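Local coordinates for protein D-glyceraldehyde dehydrogenase (NADP(+)) (PDB 5IZD) that oxidises D-glyceraldehyde to glycerate with NADP(+) as electron acceptor, in the non-phosphorylated Entner-Doudoroff pathway, working as a homotetramer of the aldehyde dehydrogenase family, at residues 256-261 and 288-293; 65-70 and 191-196; 27-32 and 357-362. All coordinates share one frame; numbering follows the deposited sequence.

From the N terminus, the loop leading into strand 30-35 comes first and finds its partner last, 325 residues later: contact 3 joins the small N-terminal sheet to the loop between strands 343-346 and 366-369. The other two contacts nest inside that large loop, one after the other. Helix 39-77, which follows strand 30-35, supplies the first half of contact 2 and meets the turn after helix 178-190. Contact 1 then closes a short loop, 256-261 with 288-293, at the ends of two neighbouring strands of the seven-stranded sheet. Contacts 1 and 2 lie on opposite sides of the chain's centre, with nearest atoms about 38 Å apart.

Contact 1 of 3, residues 256-261 and 288-293; sequences VWKDAD and YVHEDI
The imidazole of His290 sets its edge against the face of Trp257 and gives one of its own faces to Lys258. CD2 is the atom that reaches the indole, 3.5 Å from Trp257 CZ3, and with the two planes at 89° the pair is a T-shaped stack. On the histidine face lies Lys258 CB, 3.6 Å from the ring centroid and almost straight above it, a CH-pi contact; the lysine chain then runs on, extended, past His290 NE2. With CG of His290 anti to the backbone N (chi1 -169°), the ring meets the indole edge-on and lies beside the lysine chain, whose CG rests on that same indole face. The bond from Asp292 N to His290 ND1, 3.1 Å and nearly in the ring plane, orients the imidazole together with these flanking contacts. A water lies 2.7 Å from His290 NE2. Next to this cluster along the chain, strands 252-256 and 284-290 run parallel in the seven-stranded sheet of the aldehyde dehydrogenase fold, their ends joined by Val256 N to Tyr288 O and His290 N to Val256 O, each 3.0 Å. A type I turn from Trp257 to Ala260 then leads toward helix 262-274, which Asp261 caps. Branched, apolar Val256 and Val289 suit their buried places under Phe297 of helix 294-305, and Ile293 CD1 packs 3.8 Å from Val256 CG1.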
loop_
_atom_site.group_PDB
_atom_site.type_symbol
_atom_site.label_atom_id
_atom_site.label_comp_id
_atom_site.label_asym_id
_atom_site.label_seq_id
_atom_site.Cartn_x
_atom_site.Cartn_y
_atom_site.Cartn_z
ATOM N N VAL A 256 -16.247 16.275 27.176
ATOM C CA VAL A 256 -16.181 17.714 26.993
ATOM C C VAL A 256 -15.218 18.235 28.059
ATOM O O VAL A 256 -15.549 18.327 29.242
ATOM C CB VAL A 256 -17.571 18.360 27.137
ATOM C CG1 VAL A 256 -17.504 19.864 26.882
ATOM C CG2 VAL A 256 -18.588 17.673 26.169
ATOM N N TRP A 257 -14.013 18.557 27.615
ATOM C CA TRP A 257 -12.977 19.044 28.531
ATOM C C TRP A 257 -13.302 20.503 28.899
ATOM O O TRP A 257 -14.168 21.125 28.267
ATOM C CB TRP A 257 -11.598 18.861 27.902
ATOM C CG TRP A 257 -10.515 19.063 28.877
ATOM C CD1 TRP A 257 -9.565 20.058 28.857
ATOM C CD2 TRP A 257 -10.247 18.279 30.060
ATOM N NE1 TRP A 257 -8.744 19.942 29.939
ATOM C CE2 TRP A 257 -9.117 18.856 30.684
ATOM C CE3 TRP A 257 -10.824 17.141 30.623
ATOM C CZ2 TRP A 257 -8.564 18.339 31.872
ATOM C CZ3 TRP A 257 -10.322 16.640 31.798
ATOM C CH2 TRP A 257 -9.180 17.239 32.422
ATOM N N LYS A 258 -12.683 21.014 29.971
ATOM C CA LYS A 258 -12.943 22.381 30.461
ATOM C C LYS A 258 -12.680 23.473 29.443
ATOM O O LYS A 258 -13.278 24.512 29.546
ATOM C CB LYS A 258 -12.124 22.722 31.732
ATOM C CG LYS A 258 -10.642 22.545 31.626
ATOM C CD LYS A 258 -9.872 23.158 32.825
ATOM C CE LYS A 258 -8.518 22.496 32.852
ATOM N NZ LYS A 258 -7.674 22.822 34.021
ATOM N N ASP A 259 -11.775 23.271 28.488
ATOM C CA ASP A 259 -11.520 24.319 27.478
ATOM C C ASP A 259 -12.391 24.194 26.196
ATOM O O ASP A 259 -12.124 24.852 25.205
ATOM C CB ASP A 259 -10.013 24.369 27.130
ATOM C CG ASP A 259 -9.522 23.094 26.436
ATOM O OD1 ASP A 259 -10.284 22.131 26.306
ATOM O OD2 ASP A 259 -8.350 23.026 26.025
ATOM N N ALA A 260 -13.382 23.325 26.189
ATOM C CA ALA A 260 -14.166 23.082 24.973
ATOM C C ALA A 260 -14.918 24.322 24.500
ATOM O O ALA A 260 -15.302 25.159 25.319
ATOM C CB ALA A 260 -15.186 21.966 25.219
ATOM N N ASP A 261 -15.182 24.418 23.202
ATOM C CA ASP A 261 -16.123 25.402 22.720
ATOM C C ASP A 261 -17.588 24.912 23.006
ATOM O O ASP A 261 -18.037 23.927 22.441
ATOM C CB ASP A 261 -15.965 25.689 21.225
ATOM C CG ASP A 261 -17.033 26.718 20.749
ATOM O OD1 ASP A 261 -18.242 26.380 20.516
ATOM O OD2 ASP A 261 -16.675 27.904 20.703
ATOM N N TYR A 288 -19.654 12.776 29.707
ATOM C CA TYR A 288 -18.601 13.123 30.663
ATOM C C TYR A 288 -18.228 14.581 30.432
ATOM O O TYR A 288 -17.655 14.903 29.376
ATOM C CB TYR A 288 -17.343 12.257 30.451
ATOM C CG TYR A 288 -17.607 10.798 30.677
ATOM C CD1 TYR A 288 -17.723 10.287 31.937
ATOM C CD2 TYR A 288 -17.769 9.949 29.629
ATOM C CE1 TYR A 288 -17.937 8.948 32.156
ATOM C CE2 TYR A 288 -17.979 8.620 29.826
ATOM C CZ TYR A 288 -18.065 8.117 31.084
ATOM O OH TYR A 288 -18.400 6.785 31.239
ATOM N N VAL A 289 -18.527 15.445 31.416
ATOM C CA VAL A 289 -18.245 16.857 31.295
ATOM C C VAL A 289 -17.339 17.327 32.444
ATOM O O VAL A 289 -17.480 16.953 33.619
ATOM C CB VAL A 289 -19.530 17.685 31.238
ATOM C CG1 VAL A 289 -19.242 19.134 30.930
ATOM C CG2 VAL A 289 -20.496 17.124 30.183
ATOM N N HIS A 290 -16.401 18.169 32.109
ATOM C CA HIS A 290 -15.489 18.631 33.132
ATOM C C HIS A 290 -16.248 19.380 34.222
ATOM O O HIS A 290 -17.149 20.178 33.930
ATOM C CB HIS A 290 -14.378 19.454 32.484
ATOM C CG HIS A 290 -13.243 19.754 33.396
ATOM N ND1 HIS A 290 -13.378 20.588 34.478
ATOM C CD2 HIS A 290 -11.949 19.363 33.380
ATOM C CE1 HIS A 290 -12.208 20.703 35.102
ATOM N NE2 HIS A 290 -11.323 19.969 34.456
ATOM N N GLU A 291 -15.920 19.056 35.478
ATOM C CA GLU A 291 -16.528 19.700 36.675
ATOM C C GLU A 291 -16.671 21.233 36.665
ATOM O O GLU A 291 -17.638 21.763 37.191
ATOM C CB GLU A 291 -15.810 19.270 37.978
ATOM C CG GLU A 291 -14.331 19.685 38.115
ATOM C CD GLU A 291 -13.673 19.209 39.422
ATOM O OE1 GLU A 291 -12.597 19.747 39.786
ATOM O OE2 GLU A 291 -14.204 18.295 40.097
ATOM N N ASP A 292 -15.669 21.940 36.149
ATOM C CA ASP A 292 -15.708 23.415 35.966
ATOM C C ASP A 292 -16.925 23.930 35.143
ATOM O O ASP A 292 -17.409 25.031 35.383
ATOM C CB ASP A 292 -14.418 23.907 35.283
ATOM C CG ASP A 292 -13.118 23.713 36.150
ATOM O OD1 ASP A 292 -13.200 23.250 37.312
ATOM O OD2 ASP A 292 -12.015 24.018 35.644
ATOM N N ILE A 293 -17.400 23.152 34.174
ATOM C CA ILE A 293 -18.450 23.599 33.260
ATOM C C ILE A 293 -19.726 22.701 33.244
ATOM O O ILE A 293 -20.635 22.994 32.494
ATOM C CB ILE A 293 -17.954 23.757 31.783
ATOM C CG1 ILE A 293 -17.279 22.483 31.300
ATOM C CG2 ILE A 293 -17.015 24.936 31.623
ATOM C CD1 ILE A 293 -17.251 22.292 29.801
HETATM O O HOH W 1 -8.777 20.000 35.261
#

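Contact 2 of 3, residues 65-70 and 191-196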
loop_
_atom_site.group_PDB
_atom_site.type_symbol
_atom_site.label_atom_id
_atom_site.label_comp_id
_atom_site.label_asym_id
_atom_site.label_seq_id
_atom_site.Cartn_x
_atom_site.Cartn_y
_atom_site.Cartn_z
ATOM N N SER A 65 -18.564 -2.357 -12.333
ATOM C CA SER A 65 -18.718 -0.974 -11.962
ATOM C C SER A 65 -19.693 -0.248 -12.848
ATOM O O SER A 65 -20.364 0.592 -12.342
ATOM C CB SER A 65 -17.393 -0.184 -11.883
ATOM O OG SER A 65 -16.884 0.147 -13.157
ATOM N N LYS A 66 -19.760 -0.539 -14.138
ATOM C CA LYS A 66 -20.701 0.194 -15.035
ATOM C C LYS A 66 -22.175 -0.035 -14.655
ATOM O O LYS A 66 -23.001 0.924 -14.681
ATOM C CB LYS A 66 -20.503 -0.191 -16.491
ATOM C CG LYS A 66 -19.156 0.287 -17.045
ATOM C CD LYS A 66 -18.969 -0.050 -18.525
ATOM C CE LYS A 66 -17.620 0.494 -18.975
ATOM N NZ LYS A 66 -17.295 -0.101 -20.292
ATOM N N ILE A 67 -22.476 -1.291 -14.310
ATOM C CA ILE A 67 -23.808 -1.723 -13.815
ATOM C C ILE A 67 -24.091 -1.045 -12.466
ATOM O O ILE A 67 -25.172 -0.517 -12.268
ATOM C CB ILE A 67 -23.887 -3.257 -13.627
ATOM C CG1 ILE A 67 -23.785 -3.981 -14.965
ATOM C CG2 ILE A 67 -25.177 -3.624 -12.901
ATOM C CD1 ILE A 67 -23.473 -5.481 -14.860
ATOM N N ILE A 68 -23.107 -1.019 -11.569
ATOM C CA ILE A 68 -23.303 -0.377 -10.270
ATOM C C ILE A 68 -23.520 1.141 -10.398
ATOM O O ILE A 68 -24.386 1.715 -9.643
ATOM C CB ILE A 68 -22.141 -0.687 -9.295
ATOM C CG1 ILE A 68 -22.091 -2.188 -8.963
ATOM C CG2 ILE A 68 -22.203 0.156 -8.015
ATOM C CD1 ILE A 68 -20.738 -2.676 -8.508
ATOM N N TYR A 69 -22.786 1.787 -11.320
ATOM C CA TYR A 69 -22.982 3.232 -11.575
ATOM C C TYR A 69 -24.404 3.571 -12.131
ATOM O O TYR A 69 -25.020 4.566 -11.761
ATOM C CB TYR A 69 -21.920 3.804 -12.538
ATOM C CG TYR A 69 -20.493 3.997 -11.978
ATOM C CD1 TYR A 69 -20.255 4.723 -10.814
ATOM C CD2 TYR A 69 -19.382 3.474 -12.663
ATOM C CE1 TYR A 69 -18.955 4.960 -10.363
ATOM C CE2 TYR A 69 -18.073 3.654 -12.198
ATOM C CZ TYR A 69 -17.863 4.382 -11.043
ATOM O OH TYR A 69 -16.581 4.595 -10.605
ATOM N N ARG A 70 -24.907 2.691 -12.974
ATOM C CA ARG A 70 -26.227 2.770 -13.569
ATOM C C ARG A 70 -27.235 2.761 -12.419
ATOM O O ARG A 70 -28.039 3.631 -12.344
ATOM C CB ARG A 70 -26.436 1.603 -14.505
ATOM C CG ARG A 70 -27.336 1.894 -15.693
ATOM C CD ARG A 70 -26.689 1.420 -16.994
ATOM N NE ARG A 70 -26.670 -0.016 -17.030
ATOM C CZ ARG A 70 -25.740 -0.737 -17.612
ATOM N NH1 ARG A 70 -25.828 -2.046 -17.574
ATOM N NH2 ARG A 70 -24.745 -0.145 -18.243
ATOM N N ALA A 191 -30.809 -1.773 -13.356
ATOM C CA ALA A 191 -29.523 -1.350 -13.901
ATOM C C ALA A 191 -28.808 -2.465 -14.682
ATOM O O ALA A 191 -27.732 -2.205 -15.275
ATOM C CB ALA A 191 -28.626 -0.830 -12.789
ATOM N N GLY A 192 -29.348 -3.701 -14.659
ATOM C CA GLY A 192 -28.745 -4.843 -15.384
ATOM C C GLY A 192 -27.940 -5.884 -14.612
ATOM O O GLY A 192 -27.212 -6.668 -15.233
ATOM N N VAL A 193 -28.052 -5.942 -13.280
ATOM C CA VAL A 193 -27.386 -7.036 -12.538
ATOM C C VAL A 193 -27.859 -8.382 -13.117
ATOM O O VAL A 193 -29.017 -8.610 -13.140
ATOM C CB VAL A 193 -27.680 -7.000 -11.018
ATOM C CG1 VAL A 193 -27.179 -8.266 -10.339
ATOM C CG2 VAL A 193 -27.000 -5.806 -10.408
ATOM N N PRO A 194 -26.944 -9.264 -13.555
ATOM C CA PRO A 194 -27.409 -10.536 -14.123
ATOM C C PRO A 194 -28.149 -11.451 -13.126
ATOM O O PRO A 194 -27.955 -11.318 -11.887
ATOM C CB PRO A 194 -26.127 -11.217 -14.602
ATOM C CG PRO A 194 -25.060 -10.182 -14.603
ATOM C CD PRO A 194 -25.478 -9.181 -13.532
ATOM N N LYS A 195 -28.913 -12.424 -13.661
ATOM C CA LYS A 195 -29.747 -13.313 -12.830
ATOM C C LYS A 195 -28.884 -14.194 -11.938
ATOM O O LYS A 195 -27.864 -14.719 -12.345
ATOM C CB LYS A 195 -30.811 -14.135 -13.669
ATOM C CG LYS A 195 -30.394 -15.546 -14.060
ATOM C CD LYS A 195 -31.440 -16.342 -14.804
ATOM C CE LYS A 195 -30.982 -17.786 -14.943
ATOM N N GLY A 196 -29.259 -14.298 -10.676
ATOM C CA GLY A 196 -28.457 -15.018 -9.681
ATOM C C GLY A 196 -27.441 -14.183 -8.920
ATOM O O GLY A 196 -27.049 -14.579 -7.853
#
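Arg70 curls its side chain back so that its guanidinium grips the carbonyl of Ala191 side-on. NE and NH1 both donate to Ala191 O, each at 3.0 Å, with bent N-H...O angles, both near 138°, as expected when two nitrogens of one group share a single acceptor. Bends at chi2 (131°) and chi3 bring the group round, and the oxygen sits near the guanidinium edge, somewhat out of its plane. The aliphatic start of the same chain is used too: Arg70 CB lies 3.7 Å from Ala191 CB, a methyl small enough to come within 3.5 Å of Ile67 O on the helix backbone. One turn earlier, Ile67 divides its branches. With CG2 anti to the backbone N, that methyl meets Val193 CG2 at 3.8 Å, while CD1 extends toward Gly192 O and, more loosely, Pro194 CD; Trp56 of the same helix also touches Ile67 and Pro194. Gly192, at phi 102°, has no CB to press on the preceding carbonyl oxygen or to crowd Arg70 NH1. With this backbone twist and its paired hydrogen bonds to the helix end, Gly192 closes helix 178-190 in a Schellman motif, here docked on helix 39-77 before the chain enters strand 198-200.

Contact 3 of 3, residues 27-32 and 357-362; sequences TGQVIG and YRNGYF
Thr27 turns its carbonyl oxygen toward the CB of Asn359, 3.2 Å away, while its own side chain points away from the loop 357-362. The contact joins the four-stranded N-terminal sheet to the loop between strands 343-346 and 366-369 of the seven-stranded sheet. The hydroxyl serves the local fold: Thr27 OG1 accepts from Gln29 N at 3.2 Å, closing an ST turn just before strand 30-35. A threonine suits this place because its OG1 can bend back onto the following backbone; Thr27 N is hydrogen-bonded to Ser24 OG. Gly28, having no CB, lets its CA approach Asn359 O in a CA-H...O contact of 3.5 Å; the positive phi of 75° also suits glycine. Gln29 points its CB away from the loop, but its chain bends at chi2 (-45°) and brings the amide back. NE2 donates to Thr27 O at 3.2 Å, approaching from above the carbonyl plane, and lies loosely beside Asn359 CB. Further on, Ile31 and Gly32 face Lys22 in a classic beta bulge.

On the partner loop, a 3-10 turn ending at Asn359 presents CB and O of that residue to the first segment. Gly360, whose N bonds back to Tyr357 O, has no side chain to collide with the ring of Phe362. Tyr361, held among Tyr23, Lys324 and Leu327, brings its OH to within 3.7 Å of Gly28 CA. There a water bridges the segments, donating to Gly28 O at 2.7 Å and lying 2.6 Å from Tyr361 OH.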
loop_
_atom_site.group_PDB
_atom_site.type_symbol
_atom_site.label_atom_id
_atom_site.label_comp_id
_atom_site.label_asym_id
_atom_site.label_seq_id
_atom_site.Cartn_x
_atom_site.Cartn_y
_atom_site.Cartn_z
ATOM N N THR A 27 -47.821 5.789 13.537
ATOM C CA THR A 27 -49.231 5.550 13.853
ATOM C C THR A 27 -49.535 4.254 14.634
ATOM O O THR A 27 -50.613 4.114 15.196
ATOM C CB THR A 27 -50.086 5.472 12.564
ATOM O OG1 THR A 27 -49.763 4.270 11.871
ATOM C CG2 THR A 27 -49.784 6.641 11.629
ATOM N N GLY A 28 -48.601 3.297 14.619
ATOM C CA GLY A 28 -48.781 2.010 15.253
ATOM C C GLY A 28 -49.685 1.063 14.508
ATOM O O GLY A 28 -50.043 0.049 15.079
ATOM N N GLN A 29 -50.114 1.403 13.285
ATOM C CA GLN A 29 -51.033 0.580 12.494
ATOM C C GLN A 29 -50.236 -0.173 11.434
ATOM O O GLN A 29 -49.129 0.231 11.054
ATOM C CB GLN A 29 -52.075 1.438 11.773
ATOM C CG GLN A 29 -52.932 2.320 12.673
ATOM C CD GLN A 29 -53.469 1.593 13.923
ATOM O OE1 GLN A 29 -54.184 0.618 13.830
ATOM N NE2 GLN A 29 -53.100 2.086 15.112
ATOM N N VAL A 30 -50.827 -1.253 10.960
ATOM C CA VAL A 30 -50.252 -2.012 9.907
ATOM C C VAL A 30 -50.223 -1.200 8.613
ATOM O O VAL A 30 -51.232 -0.671 8.250
ATOM C CB VAL A 30 -51.022 -3.319 9.735
ATOM C CG1 VAL A 30 -50.528 -4.003 8.489
ATOM C CG2 VAL A 30 -50.742 -4.231 10.941
ATOM N N ILE A 31 -49.102 -1.145 7.906
ATOM C CA ILE A 31 -49.006 -0.392 6.643
ATOM C C ILE A 31 -48.482 -1.195 5.431
ATOM O O ILE A 31 -48.378 -0.669 4.325
ATOM C CB ILE A 31 -48.141 0.915 6.797
ATOM C CG1 ILE A 31 -46.691 0.558 7.136
ATOM C CG2 ILE A 31 -48.828 1.926 7.748
ATOM C CD1 ILE A 31 -45.694 1.716 7.052
ATOM N N GLY A 32 -48.107 -2.457 5.626
ATOM C CA GLY A 32 -47.538 -3.269 4.559
ATOM C C GLY A 32 -47.339 -4.695 5.015
ATOM O O GLY A 32 -47.654 -5.034 6.152
ATOM N N TYR A 357 -50.714 9.807 16.104
ATOM C CA TYR A 357 -49.423 9.791 16.808
ATOM C C TYR A 357 -49.520 9.186 18.213
ATOM O O TYR A 357 -48.518 8.643 18.749
ATOM C CB TYR A 357 -48.729 11.199 16.816
ATOM C CG TYR A 357 -48.711 11.817 15.431
ATOM C CD1 TYR A 357 -47.746 11.454 14.509
ATOM C CD2 TYR A 357 -49.723 12.716 15.020
ATOM C CE1 TYR A 357 -47.772 11.951 13.222
ATOM C CE2 TYR A 357 -49.752 13.229 13.732
ATOM C CZ TYR A 357 -48.772 12.839 12.838
ATOM O OH TYR A 357 -48.775 13.326 11.565
ATOM N N ARG A 358 -50.729 9.206 18.779
ATOM C CA ARG A 358 -50.956 8.664 20.114
ATOM C C ARG A 358 -50.626 7.190 20.217
ATOM O O ARG A 358 -50.260 6.729 21.276
ATOM C CB ARG A 358 -52.377 8.905 20.579
ATOM C CG ARG A 358 -53.454 7.868 20.229
ATOM C CD ARG A 358 -54.835 8.482 20.568
ATOM N NE ARG A 358 -55.915 7.548 20.254
ATOM C CZ ARG A 358 -56.286 7.219 19.009
ATOM N NH1 ARG A 358 -57.270 6.346 18.799
ATOM N NH2 ARG A 358 -55.690 7.763 17.941
ATOM N N ASN A 359 -50.755 6.477 19.102
ATOM C CA ASN A 359 -50.420 5.069 19.033
ATOM C C ASN A 359 -49.057 4.779 18.460
ATOM O O ASN A 359 -48.705 3.628 18.317
ATOM C CB ASN A 359 -51.541 4.350 18.231
ATOM C CG ASN A 359 -52.846 4.403 18.935
ATOM O OD1 ASN A 359 -53.881 4.750 18.355
ATOM N ND2 ASN A 359 -52.836 4.046 20.183
ATOM N N GLY A 360 -48.300 5.821 18.121
ATOM C CA GLY A 360 -46.932 5.671 17.649
ATOM C C GLY A 360 -45.975 5.457 18.821
ATOM O O GLY A 360 -46.369 5.562 19.942
ATOM N N TYR A 361 -44.767 5.057 18.517
ATOM C CA TYR A 361 -43.750 4.677 19.541
ATOM C C TYR A 361 -42.752 5.774 19.863
ATOM O O TYR A 361 -41.537 5.577 19.841
ATOM C CB TYR A 361 -43.017 3.394 19.130
ATOM C CG TYR A 361 -43.937 2.362 18.483
ATOM C CD1 TYR A 361 -45.072 1.903 19.116
ATOM C CD2 TYR A 361 -43.636 1.857 17.242
ATOM C CE1 TYR A 361 -45.901 0.951 18.519
ATOM C CE2 TYR A 361 -44.463 0.931 16.622
ATOM C CZ TYR A 361 -45.568 0.470 17.249
ATOM O OH TYR A 361 -46.344 -0.450 16.550
ATOM N N PHE A 362 -43.284 6.917 20.250
ATOM C CA PHE A 362 -42.504 8.100 20.560
ATOM C C PHE A 362 -42.027 8.022 21.987
ATOM O O PHE A 362 -42.698 7.483 22.850
ATOM C CB PHE A 362 -43.358 9.352 20.363
ATOM C CG PHE A 362 -43.728 9.600 18.934
ATOM C CD1 PHE A 362 -42.842 10.261 18.077
ATOM C CD2 PHE A 362 -44.938 9.125 18.411
ATOM C CE1 PHE A 362 -43.164 10.480 16.752
ATOM C CE2 PHE A 362 -45.239 9.334 17.065
ATOM C CZ PHE A 362 -44.355 10.036 16.239
HETATM O O HOH W 2 -48.773 -0.452 17.442
#